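Local coordinates for tail spike protein gp49 (Pseudomonas phage LKA1, PDB 4RU4), which probably cleaves the O-specific polysaccharide of Pseudomonas as a tailspike lyase, helping the phage degrade the host cell envelope during entry, at residues 371-376 against 402-407; 441-446 against 470-475; 450-455 against 477-482. All blocks are in the same frame, centred on the assembly; numbering follows the deposited sequence.

In the fold
Following the chain from its N terminus, interaction 1 comes first: segment 402-407 returns alongside 371-376 after about one turn of the parallel beta-helix. Only then does interaction 2 open at 441-446. Interaction 3 opens at 450-455 before interaction 2 closes at 470-475, and itself closes at 477-482, so the last two contacts cross while the first stands in series with them. Interactions 1 and 2 share one parallel sheet, in which strands 403-405 and 439-446 are neighbours; Arg444 reaches back to the Gly406-Gly407 corner. Interaction 3 joins the start of strand 452-463, on another face, to the loop between strands 468-474 and 484-487, and meets interaction 2 where Leu445 packs against Val452 and Thr479.

Interaction 1 of 3, residues 371-376 against 402-407; sequences IVISAE and VIDVGG
Two successive coils of the parallel beta-helix meet where Ile371 and Val372 run beside Val402 and Ile403, their strands 9° from parallel. The carbonyl of Val402 opens the pairing by accepting two backbone donors, Ile371 N at 2.8 Å and Val372 N at 3.3 Å. Asp404 N then donates to Val372 O at 2.8 Å. The aliphatic chains of Ile371 and Val402 lie alongside each other, CD1 of Ile371 3.6 Å from CG1 of Val402. Val372 and Ile403 turn to the opposite side from Asp404, where Ile403 also packs on Trp351, Leu441 and Ile424; branched apolar residues suit this buried wall.

Farther along, a serine side chain bridges the strands. With OG beside its own backbone N (chi1 -52°), Ser374 donates to Asp404 O at 2.8 Å, while the methyls of Val405 flank the hydroxyl. A water accepts from Ser374 N and Gly406 N and lies 2.7 Å from Asp404 OD2, to which it can donate, though other acceptors compete for its protons. The same OD2 receives Gly407 N at 3.1 Å on its syn side, and OD1 is held by Gly401 N. Aspartate fits because its short carboxylate can take the N-H groups of Gly401 and Gly407, and that of Gly406 through the water, around the strand end; glycine suits position 406, whose phi is positive.

Val402 lies about 6 Å, side chain to side chain, from Asp394, a calcium ligand. The whole is a rung of parallel beta-helix closed by an Asx motif at its corner.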
loop_
_atom_site.group_PDB
_atom_site.type_symbol
_atom_site.label_atom_id
_atom_site.label_comp_id
_atom_site.label_asym_id
_atom_site.label_seq_id
_atom_site.Cartn_x
_atom_site.Cartn_y
_atom_site.Cartn_z
ATOM N N ILE B 371 4.559 -20.750 -2.656
ATOM C CA ILE B 371 4.253 -19.557 -1.868
ATOM C C ILE B 371 2.809 -19.107 -2.059
ATOM O O ILE B 371 2.128 -18.728 -1.100
ATOM C CB ILE B 371 5.206 -18.388 -2.233
ATOM C CG1 ILE B 371 6.662 -18.799 -2.001
ATOM C CG2 ILE B 371 4.877 -17.115 -1.414
ATOM C CD1 ILE B 371 7.667 -17.762 -2.497
ATOM N N VAL B 372 2.334 -19.155 -3.306
ATOM C CA VAL B 372 0.951 -18.827 -3.579
ATOM C C VAL B 372 0.353 -20.014 -4.303
ATOM O O VAL B 372 0.900 -20.441 -5.305
ATOM C CB VAL B 372 0.813 -17.574 -4.482
ATOM C CG1 VAL B 372 -0.669 -17.383 -4.845
ATOM C CG2 VAL B 372 1.395 -16.336 -3.748
ATOM N N ILE B 373 -0.731 -20.570 -3.773
ATOM C CA ILE B 373 -1.395 -21.734 -4.382
ATOM C C ILE B 373 -2.841 -21.385 -4.781
ATOM O O ILE B 373 -3.474 -20.517 -4.174
ATOM C CB ILE B 373 -1.338 -22.982 -3.441
ATOM C CG1 ILE B 373 -1.745 -24.257 -4.190
ATOM C CG2 ILE B 373 -2.213 -22.772 -2.186
ATOM C CD1 ILE B 373 -1.261 -25.543 -3.545
ATOM N N SER B 374 -3.385 -22.041 -5.802
ATOM C CA SER B 374 -4.746 -21.715 -6.206
ATOM C C SER B 374 -5.701 -22.886 -5.956
ATOM O O SER B 374 -5.280 -24.014 -5.830
ATOM C CB SER B 374 -4.774 -21.358 -7.694
ATOM O OG SER B 374 -3.814 -20.355 -7.998
ATOM N N ALA B 375 -6.998 -22.594 -5.907
ATOM C CA ALA B 375 -8.044 -23.620 -5.890
ATOM C C ALA B 375 -9.335 -22.938 -6.283
ATOM O O ALA B 375 -9.464 -21.731 -6.068
ATOM C CB ALA B 375 -8.195 -24.229 -4.493
ATOM N N GLU B 376 -10.280 -23.689 -6.833
ATOM C CA GLU B 376 -11.655 -23.209 -6.930
ATOM C C GLU B 376 -11.715 -21.868 -7.652
ATOM O O GLU B 376 -12.385 -20.913 -7.200
ATOM C CB GLU B 376 -12.304 -23.134 -5.521
ATOM C CG GLU B 376 -12.232 -24.468 -4.753
ATOM C CD GLU B 376 -13.041 -24.500 -3.436
ATOM O OE1 GLU B 376 -13.297 -23.424 -2.836
ATOM O OE2 GLU B 376 -13.381 -25.618 -2.971
ATOM N N VAL B 402 6.165 -22.269 -7.842
ATOM C CA VAL B 402 6.328 -21.424 -6.654
ATOM C C VAL B 402 5.058 -20.602 -6.501
ATOM O O VAL B 402 4.542 -20.400 -5.392
ATOM C CB VAL B 402 7.577 -20.511 -6.772
ATOM C CG1 VAL B 402 7.630 -19.476 -5.608
ATOM C CG2 VAL B 402 8.857 -21.380 -6.854
ATOM N N ILE B 403 4.536 -20.174 -7.646
ATOM C CA ILE B 403 3.186 -19.663 -7.752
ATOM C C ILE B 403 2.423 -20.703 -8.555
ATOM O O ILE B 403 2.790 -21.014 -9.704
ATOM C CB ILE B 403 3.152 -18.326 -8.491
ATOM C CG1 ILE B 403 4.007 -17.305 -7.733
ATOM C CG2 ILE B 403 1.678 -17.839 -8.670
ATOM C CD1 ILE B 403 4.369 -16.103 -8.569
ATOM N N ASP B 404 1.393 -21.292 -7.951
ATOM C CA ASP B 404 0.795 -22.475 -8.545
ATOM C C ASP B 404 -0.672 -22.298 -8.901
ATOM O O ASP B 404 -1.458 -21.828 -8.064
ATOM C CB ASP B 404 0.940 -23.676 -7.591
ATOM C CG ASP B 404 0.544 -24.996 -8.262
ATOM O OD1 ASP B 404 1.269 -25.417 -9.185
ATOM O OD2 ASP B 404 -0.491 -25.600 -7.885
ATOM N N VAL B 405 -1.045 -22.692 -10.125
ATOM C CA VAL B 405 -2.448 -22.678 -10.545
ATOM C C VAL B 405 -2.841 -24.074 -11.054
ATOM O O VAL B 405 -2.854 -24.340 -12.263
ATOM C CB VAL B 405 -2.732 -21.596 -11.635
ATOM C CG1 VAL B 405 -4.229 -21.448 -11.831
ATOM C CG2 VAL B 405 -2.089 -20.260 -11.236
ATOM N N GLY B 406 -3.143 -24.980 -10.123
ATOM C CA GLY B 406 -3.541 -26.330 -10.493
ATOM C C GLY B 406 -2.434 -27.262 -10.965
ATOM O O GLY B 406 -2.702 -28.210 -11.696
ATOM N N GLY B 407 -1.206 -27.021 -10.512
ATOM C CA GLY B 407 -0.083 -27.859 -10.891
ATOM C C GLY B 407 -0.331 -29.330 -10.593
ATOM O O GLY B 407 -0.056 -30.190 -11.423
HETATM O O HOH W 1 -2.918 -24.519 -7.352
#

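Interaction 2 of 3, residues 441-446 against 470-475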
loop_
_atom_site.group_PDB
_atom_site.type_symbol
_atom_site.label_atom_id
_atom_site.label_comp_id
_atom_site.label_asym_id
_atom_site.label_seq_id
_atom_site.Cartn_x
_atom_site.Cartn_y
_atom_site.Cartn_z
ATOM N N LEU B 441 6.114 -20.323 -12.118
ATOM C CA LEU B 441 4.650 -20.401 -12.139
ATOM C C LEU B 441 4.222 -21.586 -12.994
ATOM O O LEU B 441 4.755 -21.815 -14.081
ATOM C CB LEU B 441 4.013 -19.104 -12.677
ATOM C CG LEU B 441 2.481 -19.056 -12.752
ATOM C CD1 LEU B 441 1.975 -17.624 -12.520
ATOM C CD2 LEU B 441 1.924 -19.617 -14.060
ATOM N N ARG B 442 3.247 -22.334 -12.497
ATOM C CA ARG B 442 2.649 -23.402 -13.291
ATOM C C ARG B 442 1.155 -23.143 -13.342
ATOM O O ARG B 442 0.553 -22.798 -12.318
ATOM C CB ARG B 442 2.892 -24.775 -12.639
ATOM C CG ARG B 442 2.375 -25.950 -13.539
ATOM C CD ARG B 442 2.810 -27.304 -13.063
ATOM N NE ARG B 442 2.429 -28.341 -14.032
ATOM C CZ ARG B 442 2.594 -29.647 -13.844
ATOM N NH1 ARG B 442 3.112 -30.097 -12.712
ATOM N NH2 ARG B 442 2.231 -30.509 -14.801
ATOM N N ALA B 443 0.571 -23.300 -14.529
ATOM C CA ALA B 443 -0.874 -23.372 -14.705
ATOM C C ALA B 443 -1.151 -24.610 -15.539
ATOM O O ALA B 443 -0.479 -24.851 -16.546
ATOM C CB ALA B 443 -1.399 -22.109 -15.413
ATOM N N ARG B 444 -2.122 -25.406 -15.113
ATOM C CA ARG B 444 -2.443 -26.662 -15.791
ATOM C C ARG B 444 -3.970 -26.773 -15.882
ATOM O O ARG B 444 -4.679 -26.690 -14.866
ATOM C CB ARG B 444 -1.864 -27.868 -15.038
ATOM C CG ARG B 444 -2.174 -29.235 -15.714
ATOM C CD ARG B 444 -1.553 -30.412 -14.938
ATOM N NE ARG B 444 -2.136 -30.434 -13.608
ATOM C CZ ARG B 444 -3.269 -31.047 -13.293
ATOM N NH1 ARG B 444 -3.918 -31.777 -14.201
ATOM N NH2 ARG B 444 -3.724 -30.968 -12.049
ATOM N N LEU B 445 -4.464 -26.934 -17.102
ATOM C CA LEU B 445 -5.896 -27.080 -17.363
ATOM C C LEU B 445 -6.354 -28.483 -16.995
ATOM O O LEU B 445 -5.744 -29.487 -17.426
ATOM C CB LEU B 445 -6.192 -26.842 -18.855
ATOM C CG LEU B 445 -6.510 -25.434 -19.388
ATOM C CD1 LEU B 445 -5.890 -24.288 -18.534
ATOM C CD2 LEU B 445 -6.270 -25.300 -20.890
ATOM N N GLU B 446 -7.448 -28.549 -16.243
ATOM C CA GLU B 446 -8.088 -29.832 -15.961
ATOM C C GLU B 446 -9.584 -29.725 -16.237
ATOM O O GLU B 446 -10.425 -30.076 -15.393
ATOM C CB GLU B 446 -7.801 -30.320 -14.536
ATOM C CG GLU B 446 -7.922 -31.869 -14.461
ATOM C CD GLU B 446 -7.574 -32.446 -13.102
ATOM O OE1 GLU B 446 -8.298 -33.375 -12.664
ATOM O OE2 GLU B 446 -6.581 -31.994 -12.484
ATOM N N LEU B 470 7.645 -19.922 -16.842
ATOM C CA LEU B 470 6.285 -20.458 -16.910
ATOM C C LEU B 470 6.266 -21.902 -17.377
ATOM O O LEU B 470 7.049 -22.299 -18.261
ATOM C CB LEU B 470 5.416 -19.640 -17.870
ATOM C CG LEU B 470 5.393 -18.128 -17.659
ATOM C CD1 LEU B 470 4.448 -17.502 -18.670
ATOM C CD2 LEU B 470 4.997 -17.764 -16.207
ATOM N N GLN B 471 5.338 -22.665 -16.803
ATOM C CA GLN B 471 5.071 -24.039 -17.195
ATOM C C GLN B 471 3.551 -24.100 -17.391
ATOM O O GLN B 471 2.792 -24.021 -16.421
ATOM C CB GLN B 471 5.521 -24.987 -16.090
ATOM C CG GLN B 471 5.047 -26.413 -16.267
ATOM C CD GLN B 471 5.902 -27.171 -17.251
ATOM O OE1 GLN B 471 7.117 -26.966 -17.324
ATOM N NE2 GLN B 471 5.273 -28.035 -18.034
ATOM N N LEU B 472 3.114 -24.168 -18.648
ATOM C CA LEU B 472 1.686 -24.061 -18.988
ATOM C C LEU B 472 1.215 -25.352 -19.656
ATOM O O LEU B 472 1.585 -25.636 -20.801
ATOM C CB LEU B 472 1.430 -22.849 -19.907
ATOM C CG LEU B 472 2.004 -21.517 -19.363
ATOM C CD1 LEU B 472 1.896 -20.386 -20.377
ATOM C CD2 LEU B 472 1.341 -21.103 -18.028
ATOM N N ASP B 473 0.386 -26.112 -18.949
ATOM C CA ASP B 473 0.075 -27.487 -19.336
ATOM C C ASP B 473 -1.407 -27.671 -19.533
ATOM O O ASP B 473 -2.227 -26.898 -19.013
ATOM C CB ASP B 473 0.460 -28.447 -18.211
ATOM C CG ASP B 473 1.930 -28.556 -18.043
ATOM O OD1 ASP B 473 2.618 -28.683 -19.074
ATOM O OD2 ASP B 473 2.397 -28.492 -16.894
ATOM N N ILE B 474 -1.747 -28.729 -20.262
ATOM C CA ILE B 474 -3.134 -29.108 -20.441
ATOM C C ILE B 474 -3.314 -30.610 -20.218
ATOM O O ILE B 474 -2.803 -31.430 -20.981
ATOM C CB ILE B 474 -3.628 -28.739 -21.839
ATOM C CG1 ILE B 474 -3.402 -27.231 -22.082
ATOM C CG2 ILE B 474 -5.107 -29.165 -21.982
ATOM C CD1 ILE B 474 -3.833 -26.733 -23.443
ATOM N N THR B 475 -4.034 -30.959 -19.166
ATOM C CA THR B 475 -4.415 -32.342 -18.936
ATOM C C THR B 475 -5.756 -32.611 -19.627
ATOM O O THR B 475 -5.912 -33.611 -20.318
ATOM C CB THR B 475 -4.487 -32.642 -17.430
ATOM O OG1 THR B 475 -3.173 -32.544 -16.878
ATOM C CG2 THR B 475 -5.046 -34.046 -17.149
#
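Arg442 and Asp473 form the salt bridge at the centre of the polar face. The long, extended arginine reaches along this face with its CG still packed on Gln471 CG, and presents its side, NE and NH2, to a single oxygen: both nitrogens lie 2.9 Å from Asp473 OD2. Guanidinium and carboxylate planes stand 81° apart; NE comes nearly along the C-O axis and NH2 from above the carboxylate. On the same face Arg444 bends at chi3 (62°), which brings NH1 within 2.9 Å of Thr475 OG1, in the guanidinium plane. CG of Arg444 rests on CB of Asp473, 3.7 Å away.

A second shell fixes these groups. Gln471 turns at chi2 to lay NE2 between both carboxylate oxygens of Asp473, 2.9 Å from OD1, using the syn lone pairs; its OE1 is held by Lys468. The short aspartate can meet both Arg442 and Gln471, and three donors converge on its OD2, probably favouring the charged form. Glu446 OE2 takes NH1 and NH2 of Arg444 end-on, NH2 at 3.1 Å, and Asn399 O receives NH1 of Arg442.

The other face is apolar. Leu445 and Ile474 lie side by side, CD2 to CG1 3.7 Å, and the small Ala443 accepts the CD2 methyl of Leu472 against its CB. Between the two faces runs a ladder of five backbone bonds, from Gln471 N on Leu441 O to Thr475 N on Leu445 O.

Strand 403-405 flanks strand 439-446 on its other edge, where Gly407 O takes NE of Arg444, while Leu470 and Leu472 reach Leu484 of strand 484-487.

Interaction 3 of 3, residues 450-455 against 477-482; sequences VPVNIQ and GSTSPE
Thr479 is directed toward the residues that lead into strand 452-455, its side chain crossing that of Val452 at about a right angle. Its hydroxyl lies anti to the backbone N (chi1 -169°), which drives OG1 between two backbone groups: it donates to Val450 O at 2.7 Å and takes a weak bond from Val452 N at 3.0 Å. A threonine suits this place because one hydroxyl can serve a carbonyl and an N-H together, while its carbon side packs on Phe505 and Leu445. Val450 O is also reached by a water that donates to it and to Ser478 O, so this carbonyl is linked to the loop twice, directly through Thr479 and through the water.

Two prolines come next. The ring of Pro451 lies against the loop, with Pro451 CB 3.6 Å from Ser480 O. In return Pro481 turns CB to Val452 O at 3.4 Å, and the same CB approaches Asn453 OD1. Lacking an N-H, neither proline can donate a backbone hydrogen bond, and each instead offers ring carbons to a carbonyl of the other segment.

Asn453 carries the last part. With CG beside its own backbone N (chi1 -55°), it swings OD1 over to the loop, where Glu482 N makes a weak bond of 2.6 Å, and Tyr483 N, just beyond the segment, is hydrogen-bonded to the same oxygen. The amide nitrogen instead reaches Asn421 OD1 on the preceding coil, an amide-to-amide link of the kind from which asparagine ladders of parallel beta-helices are built, though one pair alone is no ladder.

No backbone-to-backbone bond thus joins these segments: the firm direct bond is Thr479 OG1 to Val450 O, and the weak bonds, the water and the proline packing add to it.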
loop_
_atom_site.group_PDB
_atom_site.type_symbol
_atom_site.label_atom_id
_atom_site.label_comp_id
_atom_site.label_asym_id
_atom_site.label_seq_id
_atom_site.Cartn_x
_atom_site.Cartn_y
_atom_site.Cartn_z
ATOM N N VAL B 450 -12.017 -21.854 -20.909
ATOM C CA VAL B 450 -11.918 -20.396 -21.015
ATOM C C VAL B 450 -10.496 -19.878 -21.311
ATOM O O VAL B 450 -9.509 -20.585 -21.099
ATOM C CB VAL B 450 -12.428 -19.727 -19.708
ATOM C CG1 VAL B 450 -13.909 -20.065 -19.453
ATOM C CG2 VAL B 450 -11.551 -20.138 -18.523
ATOM N N PRO B 451 -10.383 -18.626 -21.807
ATOM C CA PRO B 451 -9.046 -18.039 -21.914
ATOM C C PRO B 451 -8.362 -17.992 -20.540
ATOM O O PRO B 451 -9.007 -17.651 -19.553
ATOM C CB PRO B 451 -9.324 -16.610 -22.401
ATOM C CG PRO B 451 -10.641 -16.744 -23.201
ATOM C CD PRO B 451 -11.430 -17.708 -22.300
ATOM N N VAL B 452 -7.096 -18.392 -20.502
ATOM C CA VAL B 452 -6.242 -18.253 -19.329
ATOM C C VAL B 452 -5.029 -17.413 -19.731
ATOM O O VAL B 452 -4.121 -17.886 -20.432
ATOM C CB VAL B 452 -5.792 -19.635 -18.822
ATOM C CG1 VAL B 452 -4.769 -19.518 -17.673
ATOM C CG2 VAL B 452 -7.018 -20.429 -18.371
ATOM N N ASN B 453 -5.020 -16.167 -19.269
ATOM C CA ASN B 453 -4.004 -15.186 -19.634
ATOM C C ASN B 453 -2.992 -14.971 -18.507
ATOM O O ASN B 453 -3.364 -14.946 -17.331
ATOM C CB ASN B 453 -4.706 -13.856 -19.937
ATOM C CG ASN B 453 -5.782 -14.009 -20.999
ATOM O OD1 ASN B 453 -5.530 -14.584 -22.062
ATOM N ND2 ASN B 453 -6.996 -13.545 -20.699
ATOM N N ILE B 454 -1.722 -14.799 -18.873
ATOM C CA ILE B 454 -0.646 -14.652 -17.896
ATOM C C ILE B 454 0.097 -13.375 -18.196
ATOM O O ILE B 454 0.546 -13.161 -19.338
ATOM C CB ILE B 454 0.417 -15.792 -18.000
ATOM C CG1 ILE B 454 -0.218 -17.184 -17.992
ATOM C CG2 ILE B 454 1.462 -15.658 -16.888
ATOM C CD1 ILE B 454 -1.007 -17.489 -16.802
ATOM N N GLN B 455 0.262 -12.540 -17.169
ATOM C CA GLN B 455 1.147 -11.395 -17.264
ATOM C C GLN B 455 2.187 -11.573 -16.155
ATOM O O GLN B 455 1.858 -11.446 -14.980
ATOM C CB GLN B 455 0.363 -10.076 -17.027
ATOM C CG GLN B 455 1.218 -8.798 -17.094
ATOM C CD GLN B 455 0.573 -7.606 -16.406
ATOM O OE1 GLN B 455 -0.049 -7.746 -15.343
ATOM N NE2 GLN B 455 0.697 -6.424 -17.018
ATOM N N GLY B 477 -9.469 -30.209 -21.278
ATOM C CA GLY B 477 -9.997 -28.896 -21.576
ATOM C C GLY B 477 -9.124 -28.226 -22.630
ATOM O O GLY B 477 -8.336 -28.892 -23.299
ATOM N N SER B 478 -9.246 -26.912 -22.771
ATOM C CA SER B 478 -8.529 -26.196 -23.842
ATOM C C SER B 478 -8.562 -24.724 -23.539
ATOM O O SER B 478 -9.338 -24.291 -22.709
ATOM C CB SER B 478 -9.230 -26.423 -25.190
ATOM O OG SER B 478 -10.593 -26.049 -25.068
ATOM N N THR B 479 -7.725 -23.933 -24.215
ATOM C CA THR B 479 -7.737 -22.511 -23.971
ATOM C C THR B 479 -7.276 -21.722 -25.203
ATOM O O THR B 479 -6.413 -22.173 -25.946
ATOM C CB THR B 479 -6.871 -22.126 -22.724
ATOM O OG1 THR B 479 -7.122 -20.765 -22.379
ATOM C CG2 THR B 479 -5.370 -22.329 -22.979
ATOM N N SER B 480 -7.884 -20.562 -25.403
ATOM C CA SER B 480 -7.429 -19.603 -26.425
ATOM C C SER B 480 -7.157 -18.273 -25.713
ATOM O O SER B 480 -8.027 -17.384 -25.651
ATOM C CB SER B 480 -8.508 -19.429 -27.498
ATOM O OG SER B 480 -8.590 -20.593 -28.308
ATOM N N PRO B 481 -5.967 -18.143 -25.125
ATOM C CA PRO B 481 -5.683 -16.946 -24.316
ATOM C C PRO B 481 -5.642 -15.689 -25.174
ATOM O O PRO B 481 -5.302 -15.782 -26.349
ATOM C CB PRO B 481 -4.279 -17.223 -23.750
ATOM C CG PRO B 481 -4.138 -18.752 -23.802
ATOM C CD PRO B 481 -4.851 -19.106 -25.114
ATOM N N GLU B 482 -6.021 -14.549 -24.608
ATOM C CA GLU B 482 -5.761 -13.253 -25.245
ATOM C C GLU B 482 -4.300 -12.842 -25.143
ATOM O O GLU B 482 -3.810 -12.088 -25.979
ATOM C CB GLU B 482 -6.640 -12.148 -24.650
ATOM C CG GLU B 482 -8.118 -12.297 -24.971
ATOM C CD GLU B 482 -9.000 -11.291 -24.216
ATOM O OE1 GLU B 482 -8.513 -10.599 -23.280
ATOM O OE2 GLU B 482 -10.197 -11.197 -24.565
HETATM O O HOH W 2 -9.251 -23.172 -20.041
#